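Local coordinates for protein acetyl-CoA acetyltransferase (Mycobacterium smegmatis, PDB 4EGV) that adopts a thiolase fold as a monomer and, going by its family, probably has acyltransferase activity, at residues S117-A122 and H386-A391; A201-L206 and E458-R463. All blocks are in the same frame, centred on the assembly; numbering follows the deposited sequence.

Contact 1 of 2, residues S117-A122 and H386-A391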
ATOM      1  N   SER A 117      -7.314  -0.431   1.583  1.00 25.24           N
ATOM      2  CA  SER A 117      -8.663  -0.142   2.035  1.00 26.00           C
ATOM      3  C   SER A 117      -9.069   1.306   2.192  1.00 25.63           C
ATOM      4  O   SER A 117     -10.211   1.623   1.848  1.00 25.16           O
ATOM      5  CB  SER A 117      -9.063  -0.934   3.271  1.00 26.52           C
ATOM      6  OG  SER A 117      -8.239  -0.652   4.379  1.00 28.57           O
ATOM      7  N   PRO A 118      -8.163   2.195   2.682  1.00 25.37           N
ATOM      8  CA  PRO A 118      -8.578   3.606   2.803  1.00 25.26           C
ATOM      9  C   PRO A 118      -9.000   4.188   1.457  1.00 25.19           C
ATOM     10  O   PRO A 118      -9.998   4.908   1.364  1.00 24.76           O
ATOM     11  CB  PRO A 118      -7.302   4.295   3.266  1.00 24.81           C
ATOM     12  CG  PRO A 118      -6.495   3.249   3.802  1.00 24.37           C
ATOM     13  CD  PRO A 118      -6.769   2.022   3.096  1.00 24.61           C
ATOM     14  N   GLN A 119      -8.239   3.864   0.421  1.00 24.85           N
ATOM     15  CA  GLN A 119      -8.497   4.422  -0.890  1.00 25.36           C
ATOM     16  C   GLN A 119      -9.629   3.689  -1.622  1.00 25.26           C
ATOM     17  O   GLN A 119     -10.437   4.327  -2.284  1.00 24.68           O
ATOM     18  CB  GLN A 119      -7.195   4.567  -1.707  1.00 25.32           C
ATOM     19  CG  GLN A 119      -7.366   5.111  -3.036  1.00 24.34           C
ATOM     20  CD  GLN A 119      -7.802   6.486  -3.014  1.00 25.30           C
ATOM     21  OE1 GLN A 119      -8.939   6.771  -3.323  1.00 28.11           O
ATOM     22  NE2 GLN A 119      -6.920   7.380  -2.658  1.00 26.04           N
ATOM     23  N   HIS A 120      -9.709   2.368  -1.453  1.00 25.88           N
ATOM     24  CA  HIS A 120     -10.874   1.591  -1.900  1.00 26.90           C
ATOM     25  C   HIS A 120     -12.200   2.151  -1.318  1.00 27.35           C
ATOM     26  O   HIS A 120     -13.205   2.296  -2.019  1.00 27.00           O
ATOM     27  CB  HIS A 120     -10.677   0.102  -1.575  1.00 26.71           C
ATOM     28  CG  HIS A 120     -11.592  -0.833  -2.318  1.00 28.88           C
ATOM     29  ND1 HIS A 120     -12.895  -1.098  -1.922  1.00 30.84           N
ATOM     30  CD2 HIS A 120     -11.365  -1.623  -3.394  1.00 30.86           C
ATOM     31  CE1 HIS A 120     -13.437  -1.982  -2.746  1.00 31.77           C
ATOM     32  NE2 HIS A 120     -12.533  -2.309  -3.655  1.00 32.39           N
ATOM     33  N   LEU A 121     -12.160   2.493  -0.040  1.00 28.00           N
ATOM     34  CA  LEU A 121     -13.286   3.013   0.692  1.00 29.19           C
ATOM     35  C   LEU A 121     -13.726   4.381   0.228  1.00 29.63           C
ATOM     36  O   LEU A 121     -14.930   4.620   0.043  1.00 29.31           O
ATOM     37  CB  LEU A 121     -12.892   3.106   2.163  1.00 29.84           C
ATOM     38  CG  LEU A 121     -13.724   2.468   3.274  1.00 30.60           C
ATOM     39  CD1 LEU A 121     -14.612   1.322   2.819  1.00 30.54           C
ATOM     40  CD2 LEU A 121     -12.713   2.017   4.313  1.00 32.59           C
ATOM     41  N   ALA A 122     -12.751   5.284   0.068  1.00 30.03           N
ATOM     42  CA  ALA A 122     -13.041   6.594  -0.478  1.00 30.68           C
ATOM     43  C   ALA A 122     -13.633   6.494  -1.885  1.00 31.35           C
ATOM     44  O   ALA A 122     -14.572   7.166  -2.186  1.00 31.32           O
ATOM     45  CB  ALA A 122     -11.820   7.466  -0.465  1.00 30.60           C
ATOM     46  N   HIS A 386      -3.586   8.678   5.840  1.00 28.71           N
ATOM     47  CA  HIS A 386      -2.680   9.773   6.049  1.00 27.69           C
ATOM     48  C   HIS A 386      -2.205  10.417   4.709  1.00 26.38           C
ATOM     49  O   HIS A 386      -2.103  11.620   4.602  1.00 24.37           O
ATOM     50  CB  HIS A 386      -1.507   9.272   6.904  1.00 27.56           C
ATOM     51  CG  HIS A 386      -1.919   8.898   8.292  1.00 28.22           C
ATOM     52  ND1 HIS A 386      -2.133   9.837   9.276  1.00 27.50           N
ATOM     53  CD2 HIS A 386      -2.200   7.693   8.847  1.00 26.95           C
ATOM     54  CE1 HIS A 386      -2.504   9.230  10.382  1.00 26.25           C
ATOM     55  NE2 HIS A 386      -2.545   7.931  10.150  1.00 25.49           N
ATOM     56  N   GLY A 387      -1.922   9.565   3.727  1.00 25.74           N
ATOM     57  CA  GLY A 387      -1.674   9.940   2.354  1.00 25.68           C
ATOM     58  C   GLY A 387      -2.761  10.796   1.741  1.00 25.64           C
ATOM     59  O   GLY A 387      -2.485  11.875   1.227  1.00 24.72           O
ATOM     60  N   ILE A 388      -3.993  10.305   1.816  1.00 25.35           N
ATOM     61  CA  ILE A 388      -5.161  11.041   1.385  1.00 25.89           C
ATOM     62  C   ILE A 388      -5.310  12.382   2.101  1.00 26.94           C
ATOM     63  O   ILE A 388      -5.610  13.402   1.471  1.00 27.17           O
ATOM     64  CB  ILE A 388      -6.448  10.197   1.494  1.00 25.48           C
ATOM     65  CG1 ILE A 388      -6.304   8.941   0.642  1.00 25.71           C
ATOM     66  CG2 ILE A 388      -7.663  10.980   1.079  1.00 22.50           C
ATOM     67  CD1 ILE A 388      -7.411   7.893   0.779  1.00 23.49           C
ATOM     68  N   ALA A 389      -5.120  12.387   3.410  1.00 27.79           N
ATOM     69  CA  ALA A 389      -5.207  13.627   4.148  1.00 28.91           C
ATOM     70  C   ALA A 389      -4.147  14.629   3.663  1.00 29.75           C
ATOM     71  O   ALA A 389      -4.478  15.757   3.404  1.00 29.58           O
ATOM     72  CB  ALA A 389      -5.153  13.401   5.642  1.00 28.05           C
ATOM     73  N   GLU A 390      -2.907  14.197   3.493  1.00 31.05           N
ATOM     74  CA  GLU A 390      -1.845  15.071   3.016  1.00 33.09           C
ATOM     75  C   GLU A 390      -2.081  15.576   1.586  1.00 33.20           C
ATOM     76  O   GLU A 390      -1.819  16.747   1.301  1.00 32.44           O
ATOM     77  CB  GLU A 390      -0.453  14.426   3.104  1.00 33.44           C
ATOM     78  CG  GLU A 390       0.175  14.325   4.464  1.00 37.62           C
ATOM     79  CD  GLU A 390       0.089  15.581   5.342  1.00 43.17           C
ATOM     80  OE1 GLU A 390      -0.141  16.712   4.833  1.00 45.28           O
ATOM     81  OE2 GLU A 390       0.262  15.415   6.581  1.00 43.27           O
ATOM     82  N   ALA A 391      -2.544  14.674   0.712  1.00 33.62           N
ATOM     83  CA  ALA A 391      -3.006  15.005  -0.641  1.00 33.71           C
ATOM     84  C   ALA A 391      -4.041  16.075  -0.661  1.00 34.05           C
ATOM     85  O   ALA A 391      -3.908  17.012  -1.404  1.00 33.76           O
ATOM     86  CB  ALA A 391      -3.538  13.799  -1.353  1.00 33.30           C
TER

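Contact 2 of 2, residues A201-L206 and E458-R463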
ATOM      1  N   ALA A 201      12.910 -11.318  -7.394  1.00 40.16           N
ATOM      2  CA  ALA A 201      12.394 -11.580  -8.745  1.00 41.18           C
ATOM      3  C   ALA A 201      12.547 -10.381  -9.720  1.00 41.88           C
ATOM      4  O   ALA A 201      12.746 -10.578 -10.922  1.00 41.83           O
ATOM      5  CB  ALA A 201      10.972 -12.081  -8.691  1.00 40.36           C
ATOM      6  N   ARG A 202      12.458  -9.161  -9.196  1.00 42.59           N
ATOM      7  CA  ARG A 202      12.627  -7.951  -9.983  1.00 43.56           C
ATOM      8  C   ARG A 202      14.107  -7.731 -10.256  1.00 44.57           C
ATOM      9  O   ARG A 202      14.502  -7.223 -11.306  1.00 44.59           O
ATOM     10  CB  ARG A 202      12.041  -6.750  -9.243  1.00 43.50           C
ATOM     11  CG  ARG A 202      12.103  -5.454  -9.989  1.00 42.52           C
ATOM     12  CD  ARG A 202      11.582  -4.301  -9.199  1.00 42.17           C
ATOM     13  NE  ARG A 202      11.855  -3.057  -9.899  1.00 42.60           N
ATOM     14  CZ  ARG A 202      12.952  -2.317  -9.735  1.00 42.53           C
ATOM     15  NH1 ARG A 202      13.865  -2.688  -8.857  1.00 41.00           N
ATOM     16  NH2 ARG A 202      13.131  -1.198 -10.447  1.00 40.82           N
ATOM     17  N   ARG A 203      14.929  -8.125  -9.300  1.00 45.67           N
ATOM     18  CA  ARG A 203      16.365  -8.067  -9.493  1.00 46.97           C
ATOM     19  C   ARG A 203      16.835  -8.987 -10.620  1.00 47.81           C
ATOM     20  O   ARG A 203      17.734  -8.624 -11.382  1.00 47.52           O
ATOM     21  CB  ARG A 203      17.111  -8.376  -8.204  1.00 46.80           C
ATOM     22  CG  ARG A 203      18.593  -8.181  -8.359  1.00 47.00           C
ATOM     23  CD  ARG A 203      19.386  -8.437  -7.133  1.00 47.65           C
ATOM     24  NE  ARG A 203      19.385  -9.840  -6.740  1.00 48.38           N
ATOM     25  CZ  ARG A 203      20.174 -10.776  -7.243  1.00 47.59           C
ATOM     26  NH1 ARG A 203      21.024 -10.468  -8.174  1.00 48.31           N
ATOM     27  NH2 ARG A 203      20.114 -12.018  -6.805  1.00 47.67           N
ATOM     28  N   ALA A 204      16.225 -10.171 -10.704  1.00 49.18           N
ATOM     29  CA  ALA A 204      16.436 -11.114 -11.808  1.00 50.37           C
ATOM     30  C   ALA A 204      16.133 -10.502 -13.164  1.00 51.24           C
ATOM     31  O   ALA A 204      17.019 -10.399 -13.990  1.00 51.44           O
ATOM     32  CB  ALA A 204      15.606 -12.358 -11.600  1.00 50.30           C
ATOM     33  N   ARG A 205      14.888 -10.075 -13.375  1.00 52.24           N
ATOM     34  CA  ARG A 205      14.486  -9.448 -14.633  1.00 53.18           C
ATOM     35  C   ARG A 205      15.372  -8.274 -15.070  1.00 53.29           C
ATOM     36  O   ARG A 205      15.685  -8.170 -16.236  1.00 53.62           O
ATOM     37  CB  ARG A 205      13.011  -9.045 -14.633  1.00 53.29           C
ATOM     38  CG  ARG A 205      12.511  -8.691 -16.031  1.00 55.26           C
ATOM     39  CD  ARG A 205      11.195  -7.964 -16.034  1.00 57.79           C
ATOM     40  NE  ARG A 205      11.259  -6.614 -15.470  1.00 59.24           N
ATOM     41  CZ  ARG A 205      10.775  -6.280 -14.278  1.00 60.08           C
ATOM     42  NH1 ARG A 205      10.215  -7.203 -13.503  1.00 60.61           N
ATOM     43  NH2 ARG A 205      10.864  -5.032 -13.852  1.00 59.03           N
ATOM     44  N   LEU A 206      15.769  -7.400 -14.152  1.00 53.23           N
ATOM     45  CA  LEU A 206      16.619  -6.273 -14.490  1.00 53.13           C
ATOM     46  C   LEU A 206      18.075  -6.646 -14.683  1.00 53.12           C
ATOM     47  O   LEU A 206      18.875  -5.824 -15.124  1.00 52.46           O
ATOM     48  CB  LEU A 206      16.550  -5.220 -13.400  1.00 53.26           C
ATOM     49  CG  LEU A 206      15.311  -4.355 -13.272  1.00 53.68           C
ATOM     50  CD1 LEU A 206      15.590  -3.237 -12.290  1.00 54.49           C
ATOM     51  CD2 LEU A 206      14.796  -3.824 -14.614  1.00 54.01           C
ATOM     52  N   GLU A 458      14.057 -19.518  -9.448  1.00 47.28           N
ATOM     53  CA  GLU A 458      13.510 -18.328 -10.098  1.00 46.47           C
ATOM     54  C   GLU A 458      13.649 -17.118  -9.182  1.00 45.21           C
ATOM     55  O   GLU A 458      14.009 -16.028  -9.625  1.00 45.04           O
ATOM     56  CB  GLU A 458      12.058 -18.533 -10.557  1.00 46.69           C
ATOM     57  CG  GLU A 458      11.617 -17.485 -11.571  1.00 48.09           C
ATOM     58  CD  GLU A 458      10.160 -17.582 -11.958  1.00 49.05           C
ATOM     59  OE1 GLU A 458       9.501 -18.554 -11.555  1.00 49.28           O
ATOM     60  OE2 GLU A 458       9.665 -16.677 -12.649  1.00 48.47           O
ATOM     61  N   THR A 459      13.373 -17.346  -7.903  1.00 43.80           N
ATOM     62  CA  THR A 459      13.549 -16.349  -6.857  1.00 42.28           C
ATOM     63  C   THR A 459      13.718 -17.030  -5.485  1.00 41.23           C
ATOM     64  O   THR A 459      13.525 -18.228  -5.331  1.00 40.29           O
ATOM     65  CB  THR A 459      12.421 -15.300  -6.882  1.00 42.13           C
ATOM     66  OG1 THR A 459      12.706 -14.248  -5.958  1.00 41.09           O
ATOM     67  CG2 THR A 459      11.094 -15.932  -6.573  1.00 42.36           C
ATOM     68  N   TYR A 460      14.111 -16.240  -4.504  1.00 40.36           N
ATOM     69  CA  TYR A 460      14.583 -16.737  -3.231  1.00 39.39           C
ATOM     70  C   TYR A 460      14.476 -15.635  -2.178  1.00 38.94           C
ATOM     71  O   TYR A 460      14.386 -14.437  -2.477  1.00 38.14           O
ATOM     72  CB  TYR A 460      16.056 -17.187  -3.353  1.00 39.12           C
ATOM     73  CG  TYR A 460      17.027 -16.042  -3.602  1.00 38.91           C
ATOM     74  CD1 TYR A 460      17.746 -15.461  -2.554  1.00 38.26           C
ATOM     75  CD2 TYR A 460      17.211 -15.529  -4.888  1.00 39.03           C
ATOM     76  CE1 TYR A 460      18.618 -14.405  -2.770  1.00 38.01           C
ATOM     77  CE2 TYR A 460      18.091 -14.464  -5.123  1.00 39.56           C
ATOM     78  CZ  TYR A 460      18.799 -13.906  -4.051  1.00 38.36           C
ATOM     79  OH  TYR A 460      19.662 -12.854  -4.271  1.00 36.64           O
ATOM     80  N   THR A 461      14.495 -16.060  -0.930  1.00 38.83           N
ATOM     81  CA  THR A 461      14.831 -15.160   0.156  1.00 38.82           C
ATOM     82  C   THR A 461      15.536 -15.946   1.270  1.00 38.88           C
ATOM     83  O   THR A 461      15.575 -17.175   1.229  1.00 38.15           O
ATOM     84  CB  THR A 461      13.577 -14.387   0.647  1.00 38.94           C
ATOM     85  OG1 THR A 461      13.949 -13.422   1.638  1.00 37.54           O
ATOM     86  CG2 THR A 461      12.517 -15.330   1.157  1.00 37.99           C
ATOM     87  N   VAL A 462      16.121 -15.241   2.230  1.00 38.98           N
ATOM     88  CA  VAL A 462      16.738 -15.898   3.361  1.00 39.20           C
ATOM     89  C   VAL A 462      16.242 -15.265   4.657  1.00 39.91           C
ATOM     90  O   VAL A 462      16.108 -14.041   4.753  1.00 40.16           O
ATOM     91  CB  VAL A 462      18.272 -15.810   3.301  1.00 39.28           C
ATOM     92  CG1 VAL A 462      18.902 -16.654   4.426  1.00 38.81           C
ATOM     93  CG2 VAL A 462      18.795 -16.267   1.971  1.00 37.76           C
ATOM     94  N   ARG A 463      15.966 -16.090   5.659  1.00 40.31           N
ATOM     95  CA  ARG A 463      15.619 -15.563   6.980  1.00 40.84           C
ATOM     96  C   ARG A 463      16.841 -15.521   7.871  1.00 40.40           C
ATOM     97  O   ARG A 463      17.358 -16.547   8.253  1.00 39.99           O
ATOM     98  CB  ARG A 463      14.543 -16.398   7.651  1.00 41.14           C
ATOM     99  CG  ARG A 463      13.312 -16.634   6.815  1.00 43.96           C
ATOM    100  CD  ARG A 463      12.102 -16.890   7.671  1.00 48.66           C
ATOM    101  NE  ARG A 463      11.923 -15.755   8.567  1.00 52.59           N
ATOM    102  CZ  ARG A 463      10.759 -15.293   9.008  1.00 52.23           C
ATOM    103  NH1 ARG A 463       9.599 -15.861   8.658  1.00 52.03           N
ATOM    104  NH2 ARG A 463      10.770 -14.246   9.802  1.00 50.60           N
TER

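Contact 1 of 2, residues S117-A122 and H386-A391
Gln119 and Ile388 lie opposite each other between two helices, with their CA atoms 7.8 Å apart, the shortest CA spacing between 117-122 and 386-391. Ile388 is the residue through which helix 386-391 makes the contact. It reaches across with one branch, CG1 and CD1. Its CG1 lies anti to the carbonyl carbon (chi1 -59°), and the branch is extended from there, so the CD1 methyl leads toward the other helix. CD1 lies 4.4 Å from Pro118 CB, an apolar contact with the CB corner of the proline. It also lies 4.0 Å from the backbone oxygen Pro118 O. That oxygen already accepts the helical bond from Ala122 N.

Gln119 meets the same methyl with its amide. Its CG is anti to the backbone N (chi1 180°), and a bend at chi2 carries the amide over to the isoleucine. Gln119 NE2 is 3.5 Å from Ile388 CD1 and 3.7 Å from Ile388 CG1. This is van der Waals contact. The polar partner of NE2 is the hydroxyl of Tyr420, on strand 414-421, to which it is hydrogen-bonded.

Both helices pack against the central strands of the layered thiolase fold. Ile388 also touches Ile22, Leu275 and Val405, while Gln119 rests on Val405 and Ala407. Such an interior helix pair is consistent with the buried helix layer of a thiolase. No hydrogen bond joins the two segments. The contact is small, buried and mainly van der Waals: the side-chain amide of Gln119, bonded to Tyr420, lays its NE2 against an isoleucine methyl.

Contact 2 of 2, residues A201-L206 and E458-R463
Ala201 and Thr459 mark the nearest backbone approach, with CA atoms 5.3 Å apart. Helix 201-206 and strand 458-463 run at 138° to each other, and their axes come within 8.1 Å. The close part is here. Thr459 points its side chain at the helix, and its CB lies 4.0 Å from Ala201 CB. The threonine rotamer (chi1 -173°) swings OG1 toward the helix, where it is hydrogen-bonded to Leu197 O, one turn before Ala201 in helix 191-206. Its approach to Ala201 N has a poor angle for bonding.

The second touch is polar. Arg203 NH2 donates to Tyr460 OH at 2.7 Å, in a bent bond. The hydroxyl is tilted from the guanidinium plane. Seen from the tyrosine, NH2 lies at the ring edge, and the two planes stand 74° apart. A bend at chi3 of Arg203 brings its guanidinium to the phenol. NH1 forms a salt bridge with Asp500 and a hydrogen bond to Leu208 O, so both terminal nitrogens are tethered.

The loose side lies toward Glu458 and Ala204, both partly exposed. Ala204 CB is 4.5 Å from Glu458 O, and the Glu458 carboxylate turns instead to Arg476 and Arg482.

Glu458 and Thr459 both face Ile474, forming a classic beta bulge in the antiparallel sheet of the C-terminal region. The later turns of helix 191-206 pack on strand 453-463. Leu496 of helix 490-498 touches Tyr460 and Val462, and helix 210-230 meets Arg203 through Val210 and Tyr213.

How the contacts relate
Contact 1 belongs to the core of the thiolase fold, its centre about 11 Å from the centre of the chain. The centre of contact 2 lies farther out, about 21 Å from the chain centre; four of its six touching residues are buried, the others partly exposed. The two contact centres are about 31 Å apart and their nearest atoms about 22 Å, so they do not touch. No helix or strand is common to both. The first pairs two interior helices, while the second joins a helix to the antiparallel sheet of the C-terminal region. The chemistry differs too: contact 1 has no hydrogen bond across it, whereas contact 2 has an arginine-tyrosine bond with salt bridges around it.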